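Long-range contacts in phosphodiesterase (Salpingoeca rosetta, PDB 7D7P), which belongs to the phosphodiesterases of the HD superfamily, an all-helical fold that here holds a zinc ion and a magnesium ion: residues Tyr101-His107 with His146-Gly152; His111-Leu116 with Ala143-Asp147; Leu308-Ile313 with Trp348-Ala352; His262-Lys266 with Thr340-Asn344; Leu77-Phe83 with Glu133-Leu137. All blocks are in the same frame, centred on the assembly; numbering follows the deposited sequence.

Contact 1. Residues Tyr101-His107 with His146-Gly152. With ZN (zinc ion), chain G; MG (magnesium ion), chain H; EDO (1,2-ethanediol), chain F.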
# COMPACT_ATOMS: atom_id res chain seq x y z
N TYR A 101 -8.06 32.55 14.32
CA TYR A 101 -8.52 31.37 13.63
C TYR A 101 -9.99 31.55 13.27
O TYR A 101 -10.74 32.25 13.96
CB TYR A 101 -8.33 30.11 14.48
CG TYR A 101 -6.94 29.53 14.37
CD1 TYR A 101 -5.91 29.98 15.18
CD2 TYR A 101 -6.65 28.55 13.43
CE1 TYR A 101 -4.63 29.46 15.08
CE2 TYR A 101 -5.37 28.02 13.32
CZ TYR A 101 -4.37 28.48 14.14
OH TYR A 101 -3.09 27.96 14.03
N ASN A 102 -10.39 30.94 12.16
CA ASN A 102 -11.75 31.04 11.66
C ASN A 102 -12.52 29.76 11.97
O ASN A 102 -11.95 28.71 12.26
CB ASN A 102 -11.75 31.32 10.16
CG ASN A 102 -11.04 32.62 9.81
OD1 ASN A 102 -11.35 33.67 10.37
ND2 ASN A 102 -10.06 32.54 8.91
N LYS A 103 -13.85 29.87 11.92
CA LYS A 103 -14.74 28.77 12.30
C LYS A 103 -14.91 27.78 11.15
O LYS A 103 -16.00 27.52 10.65
CB LYS A 103 -16.09 29.32 12.76
N ASN A 104 -13.78 27.21 10.73
CA ASN A 104 -13.78 26.18 9.70
C ASN A 104 -14.09 24.82 10.32
O ASN A 104 -13.90 24.61 11.52
CB ASN A 104 -12.43 26.14 8.99
CG ASN A 104 -12.08 27.46 8.33
OD1 ASN A 104 -12.87 28.02 7.56
ND2 ASN A 104 -10.90 27.97 8.63
N PRO A 105 -14.58 23.87 9.51
CA PRO A 105 -14.81 22.52 10.05
C PRO A 105 -13.54 21.83 10.53
O PRO A 105 -13.56 21.16 11.57
CB PRO A 105 -15.44 21.77 8.86
CG PRO A 105 -16.03 22.85 8.01
CD PRO A 105 -15.11 24.03 8.15
N PHE A 106 -12.43 21.97 9.80
CA PHE A 106 -11.17 21.33 10.16
C PHE A 106 -10.12 22.33 10.60
O PHE A 106 -9.58 22.22 11.71
CB PHE A 106 -10.64 20.48 8.99
CG PHE A 106 -9.40 19.70 9.32
CD1 PHE A 106 -8.14 20.29 9.25
CD2 PHE A 106 -9.48 18.37 9.70
CE1 PHE A 106 -7.00 19.58 9.55
CE2 PHE A 106 -8.34 17.65 10.00
CZ PHE A 106 -7.10 18.25 9.93
N HIS A 107 -9.78 23.30 9.75
CA HIS A 107 -8.67 24.22 10.03
C HIS A 107 -9.17 25.31 10.98
O HIS A 107 -9.41 26.46 10.59
CB HIS A 107 -8.11 24.80 8.74
CG HIS A 107 -7.37 23.80 7.90
ND1 HIS A 107 -7.97 23.12 6.86
CD2 HIS A 107 -6.09 23.36 7.95
CE1 HIS A 107 -7.08 22.31 6.31
NE2 HIS A 107 -5.94 22.44 6.95
N HIS A 146 0.41 27.74 13.28
CA HIS A 146 0.80 27.24 11.97
C HIS A 146 -0.30 27.36 10.92
O HIS A 146 -0.00 27.27 9.73
CB HIS A 146 1.25 25.79 12.07
CG HIS A 146 0.13 24.80 12.05
ND1 HIS A 146 -0.64 24.53 13.17
CD2 HIS A 146 -0.37 24.03 11.06
CE1 HIS A 146 -1.55 23.63 12.86
NE2 HIS A 146 -1.41 23.31 11.59
N ASP A 147 -1.56 27.56 11.33
CA ASP A 147 -2.66 27.65 10.38
C ASP A 147 -3.50 28.90 10.59
O ASP A 147 -4.70 28.90 10.34
CB ASP A 147 -3.55 26.40 10.46
CG ASP A 147 -3.20 25.36 9.42
OD1 ASP A 147 -2.56 25.71 8.41
OD2 ASP A 147 -3.57 24.18 9.62
N LEU A 148 -2.87 29.99 11.05
CA LEU A 148 -3.60 31.20 11.39
C LEU A 148 -4.36 31.76 10.18
O LEU A 148 -3.81 31.87 9.09
CB LEU A 148 -2.63 32.26 11.92
CG LEU A 148 -2.23 32.17 13.39
CD1 LEU A 148 -0.94 32.94 13.61
CD2 LEU A 148 -3.33 32.70 14.29
N ASP A 149 -5.63 32.10 10.41
CA ASP A 149 -6.49 32.73 9.41
C ASP A 149 -6.71 31.85 8.18
O ASP A 149 -6.92 32.34 7.07
CB ASP A 149 -5.95 34.10 8.99
CG ASP A 149 -6.98 34.95 8.27
OD1 ASP A 149 -8.16 34.92 8.66
OD2 ASP A 149 -6.60 35.65 7.31
N HIS A 150 -6.65 30.53 8.37
CA HIS A 150 -7.08 29.61 7.33
C HIS A 150 -8.57 29.81 7.06
O HIS A 150 -9.35 30.10 7.97
CB HIS A 150 -6.81 28.17 7.77
CG HIS A 150 -6.54 27.22 6.64
ND1 HIS A 150 -7.54 26.77 5.80
CD2 HIS A 150 -5.40 26.61 6.24
CE1 HIS A 150 -7.02 25.94 4.92
NE2 HIS A 150 -5.72 25.82 5.16
N ASN A 151 -8.97 29.67 5.79
CA ASN A 151 -10.37 29.79 5.40
C ASN A 151 -10.91 28.53 4.74
O ASN A 151 -11.91 28.59 4.02
CB ASN A 151 -10.58 30.99 4.47
CG ASN A 151 -10.53 32.32 5.20
OD1 ASN A 151 -11.17 32.49 6.23
ND2 ASN A 151 -9.76 33.26 4.66
N GLY A 152 -10.27 27.38 4.97
CA GLY A 152 -10.76 26.14 4.41
C GLY A 152 -10.50 25.97 2.93
O GLY A 152 -11.14 25.13 2.29
ZN ZN G . -2.54 22.28 10.01
MG MG H . -1.54 24.51 6.92
C1 EDO F . -7.82 29.83 2.59
O1 EDO F . -7.42 28.80 3.51
C2 EDO F . -7.39 31.20 3.10
O2 EDO F . -8.02 32.21 2.32
O HOH W 1 -8.62 29.41 10.69
O HOH W 2 -9.87 36.12 11.06
O HOH W 3 -13.29 30.95 7.11
O HOH W 4 -3.70 21.15 8.27
O HOH W 5 0.39 25.41 7.61
O HOH W 6 -3.36 23.31 6.35
O HOH W 7 -1.04 22.94 8.13
O HOH W 8 -2.06 25.81 5.43

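Contact 2. Residues His111-Leu116 with Ala143-Asp147. With ZN (zinc ion), chain G; MG (magnesium ion), chain H.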
# COMPACT_ATOMS: atom_id res chain seq x y z
N HIS A 111 -7.94 22.46 15.83
CA HIS A 111 -6.84 21.84 15.09
C HIS A 111 -5.50 22.38 15.55
O HIS A 111 -4.52 21.63 15.67
CB HIS A 111 -7.03 22.08 13.59
CG HIS A 111 -5.85 21.67 12.76
ND1 HIS A 111 -5.35 20.39 12.76
CD2 HIS A 111 -5.07 22.38 11.91
CE1 HIS A 111 -4.31 20.32 11.94
NE2 HIS A 111 -4.12 21.51 11.41
N ALA A 112 -5.42 23.69 15.82
CA ALA A 112 -4.18 24.28 16.31
C ALA A 112 -3.78 23.67 17.65
O ALA A 112 -2.60 23.36 17.87
CB ALA A 112 -4.33 25.79 16.44
N VAL A 113 -4.73 23.50 18.57
CA VAL A 113 -4.42 22.91 19.86
C VAL A 113 -3.99 21.45 19.70
O VAL A 113 -3.10 20.97 20.40
CB VAL A 113 -5.62 23.04 20.82
CG1 VAL A 113 -5.31 22.42 22.18
CG2 VAL A 113 -6.00 24.51 20.98
N MET A 114 -4.63 20.73 18.77
CA MET A 114 -4.23 19.36 18.48
C MET A 114 -2.78 19.28 18.02
O MET A 114 -2.04 18.38 18.42
CB MET A 114 -5.15 18.76 17.41
CG MET A 114 -6.52 18.35 17.93
SD MET A 114 -6.44 16.81 18.87
CE MET A 114 -6.63 15.59 17.57
N VAL A 115 -2.35 20.22 17.18
CA VAL A 115 -0.98 20.20 16.69
C VAL A 115 -0.02 20.64 17.79
O VAL A 115 1.10 20.12 17.90
CB VAL A 115 -0.85 21.08 15.43
CG1 VAL A 115 0.60 21.19 14.98
CG2 VAL A 115 -1.71 20.51 14.32
N LEU A 116 -0.44 21.58 18.64
CA LEU A 116 0.39 21.96 19.78
C LEU A 116 0.58 20.79 20.73
O LEU A 116 1.71 20.49 21.14
CB LEU A 116 -0.24 23.15 20.52
CG LEU A 116 0.37 23.41 21.90
CD1 LEU A 116 1.81 23.88 21.77
CD2 LEU A 116 -0.45 24.41 22.70
N ALA A 143 3.55 25.68 16.44
CA ALA A 143 2.48 24.70 16.32
C ALA A 143 1.11 25.35 16.48
O ALA A 143 0.17 25.03 15.74
CB ALA A 143 2.66 23.60 17.37
N LEU A 144 0.97 26.27 17.43
CA LEU A 144 -0.31 26.92 17.66
C LEU A 144 -0.64 27.93 16.57
O LEU A 144 -1.81 28.20 16.30
CB LEU A 144 -0.32 27.59 19.03
CG LEU A 144 -1.62 27.64 19.82
CD1 LEU A 144 -2.37 26.32 19.77
CD2 LEU A 144 -1.29 28.01 21.25
N SER A 145 0.39 28.49 15.92
CA SER A 145 0.23 29.55 14.94
C SER A 145 0.26 29.05 13.50
O SER A 145 0.13 29.86 12.57
CB SER A 145 1.33 30.60 15.12
OG SER A 145 1.34 31.12 16.44
N HIS A 146 0.41 27.74 13.28
CA HIS A 146 0.80 27.24 11.97
C HIS A 146 -0.30 27.36 10.92
O HIS A 146 -0.00 27.27 9.73
CB HIS A 146 1.25 25.79 12.07
CG HIS A 146 0.13 24.80 12.05
ND1 HIS A 146 -0.64 24.53 13.17
CD2 HIS A 146 -0.37 24.03 11.06
CE1 HIS A 146 -1.55 23.63 12.86
NE2 HIS A 146 -1.41 23.31 11.59
N ASP A 147 -1.56 27.56 11.33
CA ASP A 147 -2.66 27.65 10.38
C ASP A 147 -3.50 28.90 10.59
O ASP A 147 -4.70 28.90 10.34
CB ASP A 147 -3.55 26.40 10.46
CG ASP A 147 -3.20 25.36 9.42
OD1 ASP A 147 -2.56 25.71 8.41
OD2 ASP A 147 -3.57 24.18 9.62
ZN ZN G . -2.54 22.28 10.01
MG MG H . -1.54 24.51 6.92
O HOH W 5 0.39 25.41 7.61
O HOH W 6 -3.36 23.31 6.35
O HOH W 7 -1.04 22.94 8.13
O HOH W 4 -3.70 21.15 8.27
O HOH W 8 -2.06 25.81 5.43

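Contact 3. Residues Leu308-Ile313 with Trp348-Ala352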
# COMPACT_ATOMS: atom_id res chain seq x y z
N LEU A 308 -15.03 9.03 1.67
CA LEU A 308 -14.15 9.31 2.80
C LEU A 308 -13.20 8.14 3.04
O LEU A 308 -11.99 8.34 3.18
CB LEU A 308 -14.99 9.60 4.04
CG LEU A 308 -14.21 10.03 5.29
CD1 LEU A 308 -13.50 11.35 5.05
CD2 LEU A 308 -15.15 10.13 6.49
N ALA A 309 -13.74 6.92 3.10
CA ALA A 309 -12.90 5.75 3.35
C ALA A 309 -11.88 5.54 2.24
O ALA A 309 -10.71 5.25 2.51
CB ALA A 309 -13.78 4.51 3.52
N LYS A 310 -12.31 5.68 0.99
CA LYS A 310 -11.39 5.50 -0.13
C LYS A 310 -10.27 6.53 -0.11
O LYS A 310 -9.11 6.21 -0.41
CB LYS A 310 -12.16 5.56 -1.46
N GLY A 311 -10.60 7.78 0.25
CA GLY A 311 -9.57 8.80 0.32
C GLY A 311 -8.59 8.57 1.46
O GLY A 311 -7.39 8.84 1.33
N GLU A 312 -9.09 8.06 2.59
CA GLU A 312 -8.21 7.81 3.73
C GLU A 312 -7.26 6.65 3.46
O GLU A 312 -6.10 6.69 3.86
CB GLU A 312 -9.05 7.53 4.98
CG GLU A 312 -9.59 8.77 5.66
CD GLU A 312 -8.48 9.65 6.22
OE1 GLU A 312 -8.36 10.80 5.75
OE2 GLU A 312 -7.75 9.19 7.12
N ILE A 313 -7.75 5.61 2.78
CA ILE A 313 -6.90 4.46 2.46
C ILE A 313 -5.74 4.89 1.58
O ILE A 313 -4.58 4.52 1.81
CB ILE A 313 -7.73 3.34 1.80
CG1 ILE A 313 -8.75 2.78 2.79
CG2 ILE A 313 -6.82 2.24 1.28
CD1 ILE A 313 -9.86 2.00 2.12
N TRP A 348 -10.69 1.59 7.90
CA TRP A 348 -11.17 2.23 6.68
C TRP A 348 -11.40 1.21 5.57
O TRP A 348 -12.35 1.33 4.79
CB TRP A 348 -10.19 3.31 6.22
CG TRP A 348 -10.16 4.54 7.08
CD1 TRP A 348 -9.11 5.00 7.83
CD2 TRP A 348 -11.23 5.47 7.29
NE1 TRP A 348 -9.47 6.16 8.48
CE2 TRP A 348 -10.76 6.47 8.16
CE3 TRP A 348 -12.55 5.56 6.81
CZ2 TRP A 348 -11.55 7.54 8.58
CZ3 TRP A 348 -13.33 6.63 7.22
CH2 TRP A 348 -12.83 7.60 8.10
N LYS A 349 -10.54 0.19 5.49
CA LYS A 349 -10.70 -0.84 4.47
C LYS A 349 -11.94 -1.69 4.72
O LYS A 349 -12.56 -2.17 3.77
CB LYS A 349 -9.45 -1.72 4.41
CG LYS A 349 -8.23 -1.01 3.83
CD LYS A 349 -7.01 -1.91 3.83
CE LYS A 349 -7.20 -3.11 2.92
NZ LYS A 349 -5.99 -3.98 2.89
N ALA A 350 -12.30 -1.90 5.99
CA ALA A 350 -13.54 -2.61 6.29
C ALA A 350 -14.76 -1.81 5.84
O ALA A 350 -15.73 -2.38 5.33
CB ALA A 350 -13.63 -2.92 7.78
N ILE A 351 -14.71 -0.49 6.00
CA ILE A 351 -15.82 0.36 5.55
C ILE A 351 -15.90 0.36 4.03
O ILE A 351 -16.99 0.26 3.45
CB ILE A 351 -15.66 1.78 6.11
CG1 ILE A 351 -15.70 1.76 7.63
CG2 ILE A 351 -16.73 2.71 5.54
CD1 ILE A 351 -15.36 3.09 8.27
N ALA A 352 -14.75 0.47 3.35
CA ALA A 352 -14.75 0.49 1.89
C ALA A 352 -15.21 -0.85 1.33
O ALA A 352 -15.90 -0.90 0.30
CB ALA A 352 -13.36 0.84 1.37

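Contact 4. Residues His262-Lys266 with Thr340-Asn344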
# COMPACT_ATOMS: atom_id res chain seq x y z
N HIS A 262 -2.13 14.69 12.25
CA HIS A 262 -2.47 13.95 13.46
C HIS A 262 -3.64 12.98 13.27
O HIS A 262 -3.84 12.11 14.12
CB HIS A 262 -2.79 14.92 14.60
CG HIS A 262 -3.88 15.90 14.29
ND1 HIS A 262 -5.20 15.53 14.18
CD2 HIS A 262 -3.84 17.23 14.08
CE1 HIS A 262 -5.93 16.60 13.90
NE2 HIS A 262 -5.13 17.64 13.83
N ASN A 263 -4.40 13.11 12.18
CA ASN A 263 -5.59 12.27 12.01
C ASN A 263 -5.29 10.77 12.04
O ASN A 263 -5.96 10.06 12.82
CB ASN A 263 -6.30 12.66 10.70
CG ASN A 263 -7.16 13.89 10.86
OD1 ASN A 263 -7.03 14.64 11.82
ND2 ASN A 263 -8.05 14.11 9.89
N PRO A 264 -4.35 10.23 11.27
CA PRO A 264 -4.17 8.77 11.26
C PRO A 264 -3.45 8.20 12.48
O PRO A 264 -3.38 6.97 12.61
CB PRO A 264 -3.33 8.52 9.99
CG PRO A 264 -3.31 9.83 9.25
CD PRO A 264 -3.44 10.88 10.30
N ILE A 265 -2.92 9.03 13.37
CA ILE A 265 -2.22 8.54 14.55
C ILE A 265 -3.06 8.70 15.81
O ILE A 265 -2.53 8.61 16.92
CB ILE A 265 -0.84 9.20 14.70
CG1 ILE A 265 -0.97 10.72 14.83
CG2 ILE A 265 0.06 8.84 13.52
CD1 ILE A 265 0.37 11.42 15.00
N LYS A 266 -4.35 8.92 15.66
CA LYS A 266 -5.30 9.03 16.76
C LYS A 266 -6.26 7.84 16.74
O LYS A 266 -6.33 7.10 15.75
CB LYS A 266 -6.08 10.34 16.65
CG LYS A 266 -5.26 11.58 16.95
CD LYS A 266 -4.87 11.64 18.41
CE LYS A 266 -4.07 12.90 18.73
NZ LYS A 266 -3.81 13.03 20.19
N THR A 340 -0.89 2.15 15.31
CA THR A 340 -2.10 2.96 15.26
C THR A 340 -2.53 3.23 13.82
O THR A 340 -3.71 3.13 13.49
CB THR A 340 -1.89 4.27 16.01
OG1 THR A 340 -1.56 4.00 17.38
CG2 THR A 340 -3.16 5.12 15.96
N ILE A 341 -1.56 3.56 12.96
CA ILE A 341 -1.86 3.80 11.55
C ILE A 341 -2.47 2.55 10.91
O ILE A 341 -3.43 2.64 10.15
CB ILE A 341 -0.59 4.27 10.82
CG1 ILE A 341 -0.24 5.70 11.23
CG2 ILE A 341 -0.77 4.17 9.31
CD1 ILE A 341 1.20 6.08 10.93
N ASP A 342 -1.92 1.37 11.23
CA ASP A 342 -2.43 0.14 10.63
C ASP A 342 -3.84 -0.18 11.12
O ASP A 342 -4.68 -0.61 10.32
CB ASP A 342 -1.47 -1.02 10.94
CG ASP A 342 -0.21 -0.97 10.10
OD1 ASP A 342 -0.17 -0.18 9.13
OD2 ASP A 342 0.75 -1.71 10.42
N ALA A 343 -4.11 0.02 12.41
CA ALA A 343 -5.45 -0.23 12.93
C ALA A 343 -6.48 0.66 12.24
O ALA A 343 -7.57 0.19 11.88
CB ALA A 343 -5.48 -0.03 14.44
N ASN A 344 -6.16 1.94 12.06
CA ASN A 344 -7.06 2.83 11.34
C ASN A 344 -7.18 2.44 9.87
O ASN A 344 -8.27 2.47 9.30
CB ASN A 344 -6.58 4.28 11.46
CG ASN A 344 -6.74 4.83 12.87
OD1 ASN A 344 -7.64 4.43 13.61
ND2 ASN A 344 -5.87 5.76 13.24

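Contact 5. Residues Leu77-Phe83 with Glu133-Leu137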
# COMPACT_ATOMS: atom_id res chain seq x y z
N LEU A 77 6.44 22.08 30.52
CA LEU A 77 7.71 22.05 29.80
C LEU A 77 8.71 23.07 30.32
O LEU A 77 9.82 23.15 29.78
CB LEU A 77 7.48 22.28 28.30
CG LEU A 77 6.80 21.12 27.57
CD1 LEU A 77 6.49 21.49 26.13
CD2 LEU A 77 7.68 19.87 27.63
N HIS A 78 8.34 23.85 31.34
CA HIS A 78 9.20 24.79 32.06
C HIS A 78 9.59 26.01 31.24
O HIS A 78 10.49 26.75 31.66
CB HIS A 78 10.46 24.10 32.60
CG HIS A 78 10.19 22.87 33.40
ND1 HIS A 78 9.54 22.90 34.61
CD2 HIS A 78 10.48 21.57 33.16
CE1 HIS A 78 9.43 21.67 35.09
NE2 HIS A 78 10.00 20.84 34.23
N VAL A 79 8.94 26.26 30.10
CA VAL A 79 9.33 27.40 29.28
C VAL A 79 8.88 28.71 29.92
O VAL A 79 9.50 29.76 29.69
CB VAL A 79 8.79 27.26 27.85
CG1 VAL A 79 9.32 25.98 27.21
CG2 VAL A 79 7.27 27.27 27.84
N ILE A 80 7.82 28.68 30.72
CA ILE A 80 7.36 29.90 31.39
C ILE A 80 8.42 30.41 32.35
O ILE A 80 8.76 31.60 32.35
CB ILE A 80 6.02 29.64 32.12
CG1 ILE A 80 4.91 29.39 31.10
CG2 ILE A 80 5.67 30.80 33.03
CD1 ILE A 80 3.54 29.16 31.72
N GLU A 81 8.98 29.52 33.17
CA GLU A 81 10.00 29.95 34.13
C GLU A 81 11.36 30.16 33.47
O GLU A 81 12.13 31.01 33.93
CB GLU A 81 10.10 28.95 35.28
CG GLU A 81 10.61 27.57 34.89
CD GLU A 81 10.60 26.61 36.06
OE1 GLU A 81 9.67 26.69 36.89
OE2 GLU A 81 11.52 25.76 36.15
N GLN A 82 11.66 29.41 32.41
CA GLN A 82 12.96 29.56 31.75
C GLN A 82 13.09 30.90 31.04
O GLN A 82 14.20 31.41 30.88
CB GLN A 82 13.19 28.41 30.77
CG GLN A 82 13.59 27.09 31.42
CD GLN A 82 14.99 27.13 32.00
OE1 GLN A 82 15.92 27.64 31.38
NE2 GLN A 82 15.15 26.57 33.19
N PHE A 83 11.98 31.48 30.59
CA PHE A 83 12.01 32.76 29.90
C PHE A 83 11.28 33.87 30.66
O PHE A 83 11.03 34.93 30.08
CB PHE A 83 11.45 32.62 28.48
CG PHE A 83 12.28 31.74 27.60
CD1 PHE A 83 13.44 32.21 27.02
CD2 PHE A 83 11.91 30.42 27.36
CE1 PHE A 83 14.22 31.40 26.21
CE2 PHE A 83 12.67 29.60 26.56
CZ PHE A 83 13.83 30.09 25.98
N GLU A 133 16.44 25.23 24.66
CA GLU A 133 15.33 25.88 25.34
C GLU A 133 14.61 26.86 24.43
O GLU A 133 13.38 26.92 24.42
CB GLU A 133 15.84 26.60 26.59
CG GLU A 133 14.77 26.88 27.62
CD GLU A 133 14.26 25.61 28.28
OE1 GLU A 133 15.08 24.72 28.56
OE2 GLU A 133 13.03 25.51 28.51
N VAL A 134 15.36 27.63 23.64
CA VAL A 134 14.74 28.60 22.74
C VAL A 134 13.97 27.88 21.64
O VAL A 134 12.85 28.27 21.28
CB VAL A 134 15.80 29.56 22.17
CG1 VAL A 134 15.24 30.36 21.01
CG2 VAL A 134 16.31 30.50 23.26
N GLU A 135 14.55 26.80 21.09
CA GLU A 135 13.86 26.05 20.04
C GLU A 135 12.60 25.37 20.57
O GLU A 135 11.63 25.22 19.83
CB GLU A 135 14.81 25.01 19.43
CG GLU A 135 15.97 25.62 18.65
CD GLU A 135 17.09 24.63 18.40
OE1 GLU A 135 17.05 23.51 18.97
OE2 GLU A 135 18.03 24.97 17.65
N LEU A 136 12.60 24.98 21.85
CA LEU A 136 11.39 24.39 22.43
C LEU A 136 10.27 25.41 22.50
O LEU A 136 9.13 25.12 22.11
CB LEU A 136 11.70 23.84 23.83
CG LEU A 136 10.53 23.24 24.60
CD1 LEU A 136 9.95 22.04 23.85
CD2 LEU A 136 10.95 22.85 26.01
N LEU A 137 10.57 26.62 22.99
CA LEU A 137 9.57 27.69 23.00
C LEU A 137 9.11 28.01 21.58
O LEU A 137 7.92 28.26 21.36
CB LEU A 137 10.15 28.93 23.67
CG LEU A 137 9.30 30.21 23.63
CD1 LEU A 137 8.02 30.02 24.43
CD2 LEU A 137 10.10 31.40 24.16

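Contact 1. Residues Tyr101-His107 with His146-Gly152
Asn102 and Asn104 both reach across from the 101-107 loop to grip a single carbonyl, that of His150. ND2 of Asn102 lies 2.7 Å from His150 O along a nearly straight N-H...O line (171°), and ND2 of Asn104 lies 2.7 Å from the same oxygen. The two donors arrive from opposite faces of the carbonyl plane, each well out of that plane. Each amide also holds a second acceptor: Asn102 ND2 meets OD1 of Asp149, whose carboxylate is also held by His178, and Asn104 ND2 turns back to His107 O. A water adds to the clasp by joining Asn102 N, His107 O and His150 O. At the other end, Tyr101 OH accepts from Asp147 N at 3.1 Å and is bonded to Leu144 O as well.

Metal coordination runs through His146 and Asp147, the adjacent His-Asp pair that gives the HD superfamily its name. NE2 of His146 binds zinc at 2.2 Å, while the Asp147 carboxylate spans the two metals, OD2 to zinc and OD1 to magnesium; His111 and Asp260 complete the protein ligands of the zinc.

Among ring contacts, His107 and His150 stack face to face, planes 5° apart and centroids 3.8 Å apart. Phe106 lies over the far face of the His107 ring, whose ND1 bonds to Glu281. Asp147 OD2 sits at the edge of the His107 ring, in the ring plane, 3.1 Å from His107 CD2. The Tyr101 ring takes Leu148 CA over one face, and its CE1 touches Leu148 CD2 at 3.6 Å.

Contact 2. Residues His111-Leu116 with Ala143-Asp147
Ala112 and Leu144 bring helix 109-126 against the last part of helix 133-145 with their CA atoms 4.9 Å apart, and Leu116 and Ala143 repeat that spacing one turn further along helix 109-126. Small side chains permit the closeness: CB of Ala143 rests 3.7 Å from Leu116 CA. CD1 of Leu144 pushes into the groove lined by Ala112 CB, Val113 CG2 and Leu116 CB, lying 3.9 Å from Leu116 CB.

Nearer the metals a methyl meets an imidazole: Val115 CG2 comes 3.4 Å from His146 CE1. Polar contacts take over from there. ND1 of that ring donates to Ala143 O at 2.7 Å, which, with the zinc bond at NE2, holds the rotation of the imidazole. With CG of His111 anti to the backbone N (chi1 171°), His111 NE2 comes to 2.2 Å from zinc; its ring plane stands at 66° to that of His146. ND1 of His111 is hydrogen-bonded to His262, a second-shell partner that probably helps orient the ligand.

With a histidine delivered by one helix and a His-Asp pair where another gives way to a loop, joined by Asp260, this is the metal site characteristic of HD-superfamily phosphodiesterases.

Contact 3. Residues Leu308-Ile313 with Trp348-Ala352
Trp348 sits as a knob in a hole formed by Leu308, Ala309, Glu312 and Ile313, a knobs-into-holes contact between helices 305-330 and 336-359 of the all-helical phosphodiesterase fold. The two short helical segments run in largely opposite senses, 140° between their directions, and their axes approach to 8.6 Å. The indole is received on several sides. Over one face lies the aliphatic part of Glu312, with CB 3.6 Å from the centroid of the five-membered ring and almost exactly on its normal. The six-membered ring pushes past the opposing backbone, CE3 to Ala309 CA 3.5 Å, and its CH2 meets Leu308 CD2 at 3.8 Å. NE1 bonds to Asn271 OD1, so the buried polar edge is satisfied from helix 268-291, and Phe268 of that helix meets the indole edge-to-face.

Next, Lys349 contributes the root of its chain: CG lies 3.8 Å from CD1 of Ile313, crossing it at about a right angle while the amine leads off from the interface. Ile351, a turn on from Trp348, touches lightly, its CG2 against Ala309 CB, and also packs on Phe268. Ala352 closes the segment and brings just a methyl, set beside the CB of Ala309. Ile313 reaches across to it with its outer chain extended (chi2 162°), which sets CD1 3.8 Å from Ala352 CB.

Contact 4. Residues His262-Lys266 with Thr340-Asn344
Asn344 uses both hydrogens of ND2 on the carbonyl oxygens of Pro264 and Lys266, in the 262-266 loop. The two oxygens both lie close to the amide plane, yet they are met differently: ND2 stands above the carbonyl plane of Pro264 at 2.8 Å from its O, with a bent N-H...O angle of 140°, whereas it faces Lys266 O nearly head-on at 2.9 Å, with 169° at the hydrogen. One flat group thus fixes two carbonyls of the same turn.

Beside this clasp, Ile265 and Ile341 lie side by side and point the same way, CG2 of Ile265 being 3.9 Å from CG1 of Ile341. The CG1 branch of Ile265 lies between its backbone N and carbonyl carbon (chi1 60°), which leaves the CG2 methyl as the one against the helix. Thr340 meets the backbone rather than a side chain: its CG2 methyl presses on the Ile265 carbonyl carbon at 3.6 Å. Outside the pair, Val320 and His324 of helix 305-330 flank Pro264 and Ile265.

Side-chain amide to loop carbonyl bonding of this kind joins helix 336-359 to the turn that follows helix 245-260, the helix whose Asp260 binds zinc in this HD-type phosphodiesterase fold.

Contact 5. Residues Leu77-Phe83 with Glu133-Leu137
Phe83 provides the main bump, its ring lodged in a hollow made by Glu133, Val134 and Leu137 on the first turn of helix 133-145. Leu137 covers one face: CD2 stands 4.0 Å from the ring centroid, 18° off the normal, a CH-pi contact. The rim of the ring runs into the opposing helix, with the Glu133 carbonyl carbon and Val134 N in its plane at the edge, CE2 3.6 Å from Glu133 CG and CZ 3.7 Å from Val134 CG2. Leu206, of helix 200-215, packs on Val134 and Leu137 as well.

A second bump points the other way. Leu136, its CG swung to the far side from the backbone N (chi1 178°), enters the notch between Leu77 and Val79, where CD2 touches Val79 CG1 at 3.7 Å and CD1 reaches Leu77 CD1 at 4.2 Å. The notch lies where the chain changes direction: a Schellman motif at His78 finishes helix 63-76, and the same residue takes the N-cap position of the short helix 79-82; Leu77 and Val79, on its two sides, both point to helix 133-145. Between the bumps the Glu133 chain folds at chi2 (69°) and crosses Gln82 at about a right angle, its OE2 3.4 Å from Gln82 CG; OE1 is bonded to Ala40 N.

No hydrogen bond or salt bridge passes between 77-83 and 133-137. The fit therefore rests mainly on methyls, an aromatic ring, the aliphatic parts of Gln82 and Glu133 and the backbone at Glu133-Val134, while the Glu133 carboxylate takes its polar partner from the N-terminal region of the chain.

How the contacts relate
From the N terminus, residues 77-83 come first and meet 133-137, closing contact 5. Contact 1 opens at 101-107 and contact 2 at 111-116 before that loop shuts, so both cross contact 5. Contact 2 opens inside the loop of contact 1, and both end on one stretch, 143-152, sharing His146, Asp147 and both metals; contacts 2 and 5 share helix 133-145. Farther on, contact 4 opens at 262-266 and contact 3 at 308-313; they cross before closing in turn on helix 336-359. A His111-His262 hydrogen bond links contact 2 to contact 4. The metal centre is thereby connected to the C-terminal helices, whereas contacts 3 and 5, about 41 Å apart between centres, lie on opposite sides of the chain's centre.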